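Local coordinates for protein 2-(3-amino-3-carboxypropyl)histidine synthase (Pyrococcus horikoshii, PDB 3LZD) that catalyses the first step of diphthamide biosynthesis, using a [4Fe-4S] cluster to move the 3-amino-3-carboxypropyl group of S-adenosyl-L-methionine onto a histidine of elongation factor 2, at residues I211-S216 with V232-P237; K142-E147 with K240-I245. All coordinates share one frame; numbering follows the deposited sequence.

Contact 1: residues I211-S216 with V232-P237; sequences ILFIGS and VLAIDP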
loop_
_atom_site.group_PDB
_atom_site.type_symbol
_atom_site.label_atom_id
_atom_site.label_comp_id
_atom_site.label_asym_id
_atom_site.label_seq_id
_atom_site.Cartn_x
_atom_site.Cartn_y
_atom_site.Cartn_z
ATOM N N ILE A 211 -37.370 2.180 -7.835
ATOM C CA ILE A 211 -36.113 1.865 -8.514
ATOM C C ILE A 211 -35.908 0.363 -8.696
ATOM O O ILE A 211 -36.092 -0.414 -7.756
ATOM C CB ILE A 211 -34.889 2.407 -7.715
ATOM C CG1 ILE A 211 -34.967 3.942 -7.600
ATOM C CG2 ILE A 211 -33.578 1.978 -8.412
ATOM C CD1 ILE A 211 -33.965 4.554 -6.613
ATOM N N LEU A 212 -35.545 -0.050 -9.909
ATOM C CA LEU A 212 -35.242 -1.458 -10.157
ATOM C C LEU A 212 -33.716 -1.606 -10.252
ATOM O O LEU A 212 -33.058 -0.860 -10.995
ATOM C CB LEU A 212 -35.859 -1.943 -11.465
ATOM C CG LEU A 212 -35.426 -3.327 -12.007
ATOM C CD1 LEU A 212 -35.785 -4.469 -11.057
ATOM C CD2 LEU A 212 -36.108 -3.531 -13.314
ATOM N N PHE A 213 -33.148 -2.528 -9.473
ATOM C CA PHE A 213 -31.713 -2.785 -9.548
ATOM C C PHE A 213 -31.504 -4.188 -10.120
ATOM O O PHE A 213 -32.059 -5.173 -9.613
ATOM C CB PHE A 213 -31.037 -2.697 -8.170
ATOM C CG PHE A 213 -29.590 -3.136 -8.182
ATOM C CD1 PHE A 213 -28.590 -2.291 -8.671
ATOM C CD2 PHE A 213 -29.236 -4.419 -7.763
ATOM C CE1 PHE A 213 -27.257 -2.717 -8.743
ATOM C CE2 PHE A 213 -27.911 -4.861 -7.832
ATOM C CZ PHE A 213 -26.912 -4.002 -8.325
ATOM N N ILE A 214 -30.716 -4.277 -11.188
ATOM C CA ILE A 214 -30.414 -5.566 -11.810
ATOM C C ILE A 214 -28.993 -5.970 -11.433
ATOM O O ILE A 214 -28.028 -5.319 -11.841
ATOM C CB ILE A 214 -30.489 -5.499 -13.347
ATOM C CG1 ILE A 214 -31.871 -5.025 -13.780
ATOM C CG2 ILE A 214 -30.172 -6.881 -13.938
ATOM C CD1 ILE A 214 -32.023 -4.876 -15.286
ATOM N N GLY A 215 -28.866 -7.033 -10.646
ATOM C CA GLY A 215 -27.551 -7.494 -10.242
ATOM C C GLY A 215 -27.573 -8.393 -9.020
ATOM O O GLY A 215 -28.623 -8.655 -8.442
ATOM N N SER A 216 -26.402 -8.873 -8.631
ATOM C CA SER A 216 -26.273 -9.732 -7.460
ATOM C C SER A 216 -25.730 -8.899 -6.304
ATOM O O SER A 216 -25.295 -7.760 -6.489
ATOM C CB SER A 216 -25.298 -10.877 -7.756
ATOM O OG SER A 216 -25.743 -11.627 -8.872
ATOM N N VAL A 232 -36.720 0.268 -3.479
ATOM C CA VAL A 232 -35.823 -0.458 -4.355
ATOM C C VAL A 232 -36.131 -1.944 -4.438
ATOM O O VAL A 232 -36.294 -2.625 -3.418
ATOM C CB VAL A 232 -34.355 -0.304 -3.905
ATOM C CG1 VAL A 232 -33.463 -1.172 -4.778
ATOM C CG2 VAL A 232 -33.926 1.172 -3.987
ATOM N N LEU A 233 -36.213 -2.428 -5.671
ATOM C CA LEU A 233 -36.433 -3.835 -5.950
ATOM C C LEU A 233 -35.174 -4.318 -6.694
ATOM O O LEU A 233 -34.825 -3.793 -7.761
ATOM C CB LEU A 233 -37.658 -4.023 -6.844
ATOM C CG LEU A 233 -37.861 -5.450 -7.363
ATOM C CD1 LEU A 233 -38.169 -6.394 -6.182
ATOM C CD2 LEU A 233 -39.022 -5.471 -8.357
ATOM N N ALA A 234 -34.485 -5.294 -6.117
ATOM C CA ALA A 234 -33.285 -5.844 -6.725
ATOM C C ALA A 234 -33.607 -7.207 -7.331
ATOM O O ALA A 234 -34.288 -8.023 -6.712
ATOM C CB ALA A 234 -32.192 -5.986 -5.673
ATOM N N ILE A 235 -33.130 -7.452 -8.542
ATOM C CA ILE A 235 -33.349 -8.738 -9.197
ATOM C C ILE A 235 -32.019 -9.295 -9.685
ATOM O O ILE A 235 -31.319 -8.655 -10.484
ATOM C CB ILE A 235 -34.316 -8.606 -10.384
ATOM C CG1 ILE A 235 -35.739 -8.343 -9.855
ATOM C CG2 ILE A 235 -34.275 -9.871 -11.227
ATOM C CD1 ILE A 235 -36.800 -8.185 -10.930
ATOM N N ASP A 236 -31.670 -10.481 -9.181
ATOM C CA ASP A 236 -30.432 -11.175 -9.538
ATOM C C ASP A 236 -30.669 -11.859 -10.888
ATOM O O ASP A 236 -31.555 -12.698 -11.018
ATOM C CB ASP A 236 -30.100 -12.200 -8.445
ATOM C CG ASP A 236 -28.806 -12.975 -8.712
ATOM O OD1 ASP A 236 -28.013 -13.114 -7.759
ATOM O OD2 ASP A 236 -28.591 -13.463 -9.848
ATOM N N PRO A 237 -29.876 -11.503 -11.913
ATOM C CA PRO A 237 -30.036 -12.098 -13.243
ATOM C C PRO A 237 -29.684 -13.581 -13.353
ATOM O O PRO A 237 -30.120 -14.256 -14.275
ATOM C CB PRO A 237 -29.149 -11.216 -14.120
ATOM C CG PRO A 237 -28.020 -10.862 -13.176
ATOM C CD PRO A 237 -28.758 -10.539 -11.890
#

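Contact 2: residues K142-E147 with K240-I245; sequences KENIGE and KAFSWI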
loop_
_atom_site.group_PDB
_atom_site.type_symbol
_atom_site.label_atom_id
_atom_site.label_comp_id
_atom_site.label_asym_id
_atom_site.label_seq_id
_atom_site.Cartn_x
_atom_site.Cartn_y
_atom_site.Cartn_z
ATOM N N LYS A 142 -38.746 -11.008 -16.581
ATOM C CA LYS A 142 -40.029 -11.576 -16.966
ATOM C C LYS A 142 -40.597 -12.373 -15.798
ATOM O O LYS A 142 -41.760 -12.232 -15.442
ATOM C CB LYS A 142 -39.853 -12.485 -18.188
ATOM N N GLU A 143 -39.738 -13.185 -15.199
ATOM C CA GLU A 143 -40.079 -14.035 -14.073
ATOM C C GLU A 143 -40.614 -13.242 -12.879
ATOM O O GLU A 143 -41.473 -13.727 -12.124
ATOM C CB GLU A 143 -38.826 -14.810 -13.664
ATOM C CG GLU A 143 -38.939 -15.639 -12.406
ATOM C CD GLU A 143 -39.247 -17.085 -12.709
ATOM O OE1 GLU A 143 -38.490 -17.704 -13.493
ATOM O OE2 GLU A 143 -40.246 -17.600 -12.161
ATOM N N ASN A 144 -40.113 -12.022 -12.707
ATOM C CA ASN A 144 -40.529 -11.208 -11.576
ATOM C C ASN A 144 -41.350 -10.010 -11.988
ATOM O O ASN A 144 -41.417 -9.013 -11.262
ATOM C CB ASN A 144 -39.299 -10.750 -10.797
ATOM C CG ASN A 144 -38.559 -11.904 -10.148
ATOM O OD1 ASN A 144 -39.070 -12.531 -9.219
ATOM N ND2 ASN A 144 -37.348 -12.193 -10.636
ATOM N N ILE A 145 -41.980 -10.101 -13.153
ATOM C CA ILE A 145 -42.779 -8.987 -13.651
ATOM C C ILE A 145 -43.844 -8.555 -12.636
ATOM O O ILE A 145 -44.183 -7.377 -12.548
ATOM C CB ILE A 145 -43.456 -9.347 -14.988
ATOM C CG1 ILE A 145 -44.058 -8.088 -15.623
ATOM C CG2 ILE A 145 -44.525 -10.405 -14.762
ATOM C CD1 ILE A 145 -43.023 -7.091 -16.101
ATOM N N GLY A 146 -44.348 -9.504 -11.853
ATOM C CA GLY A 146 -45.360 -9.168 -10.868
ATOM C C GLY A 146 -44.839 -8.269 -9.759
ATOM O O GLY A 146 -45.564 -7.441 -9.208
ATOM N N GLU A 147 -43.570 -8.432 -9.416
ATOM C CA GLU A 147 -42.985 -7.615 -8.370
ATOM C C GLU A 147 -42.587 -6.252 -8.934
ATOM O O GLU A 147 -42.726 -5.226 -8.265
ATOM C CB GLU A 147 -41.758 -8.316 -7.763
ATOM C CG GLU A 147 -42.051 -9.637 -7.029
ATOM C CD GLU A 147 -43.050 -9.474 -5.882
ATOM O OE1 GLU A 147 -42.876 -8.544 -5.073
ATOM O OE2 GLU A 147 -44.004 -10.280 -5.779
ATOM N N LYS A 240 -32.546 -15.280 -10.546
ATOM C CA LYS A 240 -33.881 -14.764 -10.809
ATOM C C LYS A 240 -34.574 -14.448 -9.491
ATOM O O LYS A 240 -35.777 -14.217 -9.453
ATOM C CB LYS A 240 -34.711 -15.776 -11.598
ATOM C CG LYS A 240 -34.175 -16.075 -12.993
ATOM C CD LYS A 240 -34.955 -17.192 -13.663
ATOM C CE LYS A 240 -34.340 -17.559 -15.007
ATOM N NZ LYS A 240 -34.918 -18.804 -15.588
ATOM N N ALA A 241 -33.817 -14.451 -8.406
ATOM C CA ALA A 241 -34.400 -14.147 -7.103
ATOM C C ALA A 241 -34.597 -12.647 -6.984
ATOM O O ALA A 241 -33.813 -11.871 -7.545
ATOM C CB ALA A 241 -33.489 -14.632 -5.993
ATOM N N PHE A 242 -35.644 -12.227 -6.276
ATOM C CA PHE A 242 -35.874 -10.799 -6.095
ATOM C C PHE A 242 -35.742 -10.454 -4.632
ATOM O O PHE A 242 -35.771 -11.327 -3.763
ATOM C CB PHE A 242 -37.264 -10.352 -6.609
ATOM C CG PHE A 242 -38.428 -10.887 -5.803
ATOM C CD1 PHE A 242 -38.909 -12.181 -6.013
ATOM C CD2 PHE A 242 -39.019 -10.105 -4.820
ATOM C CE1 PHE A 242 -39.966 -12.684 -5.250
ATOM C CE2 PHE A 242 -40.077 -10.595 -4.047
ATOM C CZ PHE A 242 -40.553 -11.886 -4.261
ATOM N N SER A 243 -35.596 -9.168 -4.355
ATOM C CA SER A 243 -35.483 -8.726 -2.989
ATOM C C SER A 243 -35.959 -7.285 -2.839
ATOM O O SER A 243 -35.490 -6.392 -3.560
ATOM C CB SER A 243 -34.031 -8.851 -2.525
ATOM O OG SER A 243 -33.892 -8.374 -1.199
ATOM N N TRP A 244 -36.921 -7.064 -1.939
ATOM C CA TRP A 244 -37.390 -5.711 -1.670
ATOM C C TRP A 244 -36.435 -5.216 -0.592
ATOM O O TRP A 244 -36.348 -5.788 0.490
ATOM C CB TRP A 244 -38.835 -5.707 -1.170
ATOM C CG TRP A 244 -39.811 -5.980 -2.267
ATOM C CD1 TRP A 244 -40.387 -7.179 -2.581
ATOM C CD2 TRP A 244 -40.243 -5.055 -3.269
ATOM N NE1 TRP A 244 -41.143 -7.059 -3.720
ATOM C CE2 TRP A 244 -41.073 -5.764 -4.163
ATOM C CE3 TRP A 244 -40.000 -3.694 -3.502
ATOM C CZ2 TRP A 244 -41.663 -5.158 -5.271
ATOM C CZ3 TRP A 244 -40.582 -3.093 -4.605
ATOM C CH2 TRP A 244 -41.406 -3.825 -5.477
ATOM N N ILE A 245 -35.705 -4.156 -0.900
ATOM C CA ILE A 245 -34.720 -3.636 0.027
ATOM C C ILE A 245 -35.252 -2.823 1.208
ATOM O O ILE A 245 -36.072 -1.924 1.036
ATOM C CB ILE A 245 -33.688 -2.792 -0.743
ATOM C CG1 ILE A 245 -33.133 -3.625 -1.904
ATOM C CG2 ILE A 245 -32.585 -2.321 0.199
ATOM C CD1 ILE A 245 -32.462 -4.927 -1.469
HETATM O O HOH W 1 -38.503 -15.324 -8.784
#

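Contact 1: residues I211-S216 with V232-P237
The phenyl ring of F213 meets A234 at its edge: the methyl CB of A234 lies near the ring plane, 3.9 Å from F213 CD2, and the small methyl lets the strands stay close, with the ring edge resting on it. F213 CG stands anti to the backbone N (chi1 172°), which carries the ring off the sheet among H220, P221 and L224 of helix 219-228. I211 and V232 share this face, I211 CB lying 4.0 Å from V232 CG2; beta-branched residues suit the extended backbone here. On the other face L212 reaches across the strands, its CD1 touching I235 CD1 at 3.9 Å, while L233 and I235 go on to pack against F242. The two strands run parallel, as in a right-handed beta-alpha-beta crossover, here strand 210-214, helix 219-228, strand 231-235. Hydrogen bonds alternate between the strands: L233 N gives to I211 O, F213 N to L233 O at 2.7 Å, I235 N to F213 O, and G215 N to I235 O. The last is the least direct, its donor standing above the carbonyl plane of I235. Beyond it the chain turns at G215. At these backbone angles a CB would be jammed against the preceding carbonyl, and it would also meet the F213 ring, so glycine fits. P237 CD packs 3.7 Å from G215 CA. At the exposed end S216 OG makes a weak hydrogen bond of 2.9 Å to D236 OD1, whereas D236 OD2 accepts the backbone N-H groups of Y238 and T239, the first making an Asx turn.

Contact 2: residues K142-E147 with K240-I245
In E147, CG stands anti to the carbonyl carbon (chi1 -64°) and the chain then bends at chi2 (-58°), which lays CG over the face of the F242 ring, 3.7 Å from the centroid, in a CH-pi contact. The carboxylate continues nearly flat on the ring, the planes 16° apart. Its OE1 takes the indole N-H of W244 NE1 at 2.7 Å, on the anti side of the carboxylate and near the indole plane, a polar use for an otherwise apolar tryptophan. With an alanine replacing E147, the indole N-H would probably lose its acceptor and the F242 ring the chain lying over its face. N144 ND2 points almost straight at K240 O, 2.8 Å away, from above the carbonyl plane; it also bonds A140 O, so two carbonyls hold ND2 and limit the turning of the amide. A water spans N144 OD1 and K240 O. E143 and K240 cross, OE1 and NZ 4.3 Å apart, too far for a salt bridge. This is helix-on-sheet packing in an alpha/beta domain: the break between helices 138-143 and 145-149, with N144 at the N-cap position but making no capping bond, runs alongside edge strand 242-244, over the face carrying L233, I235 and F242.

In the fold
Contacts 1 and 2 have centres about 8 Å apart and meet at one five-stranded mixed sheet, in which strands 210-214, 231-235 and 242-244 lie side by side; three segments lie on or next to these strands, and 142-147 packs on the sheet's face. Along the chain 142-147 comes first, then 211-216, 232-237 and 240-245, so the long excursion joined by contact 2 encloses contact 1. Strand 242-244 runs antiparallel to 231-235, with probable hydrogen bonds from S243 N to A234 O (2.9 Å) and from I245 N to V232 O (3.0 Å). Contact 1 is buried, the F213 side chain about 12 Å from the iron-sulfur cluster; contact 2 closes the sheet's outer, surface side.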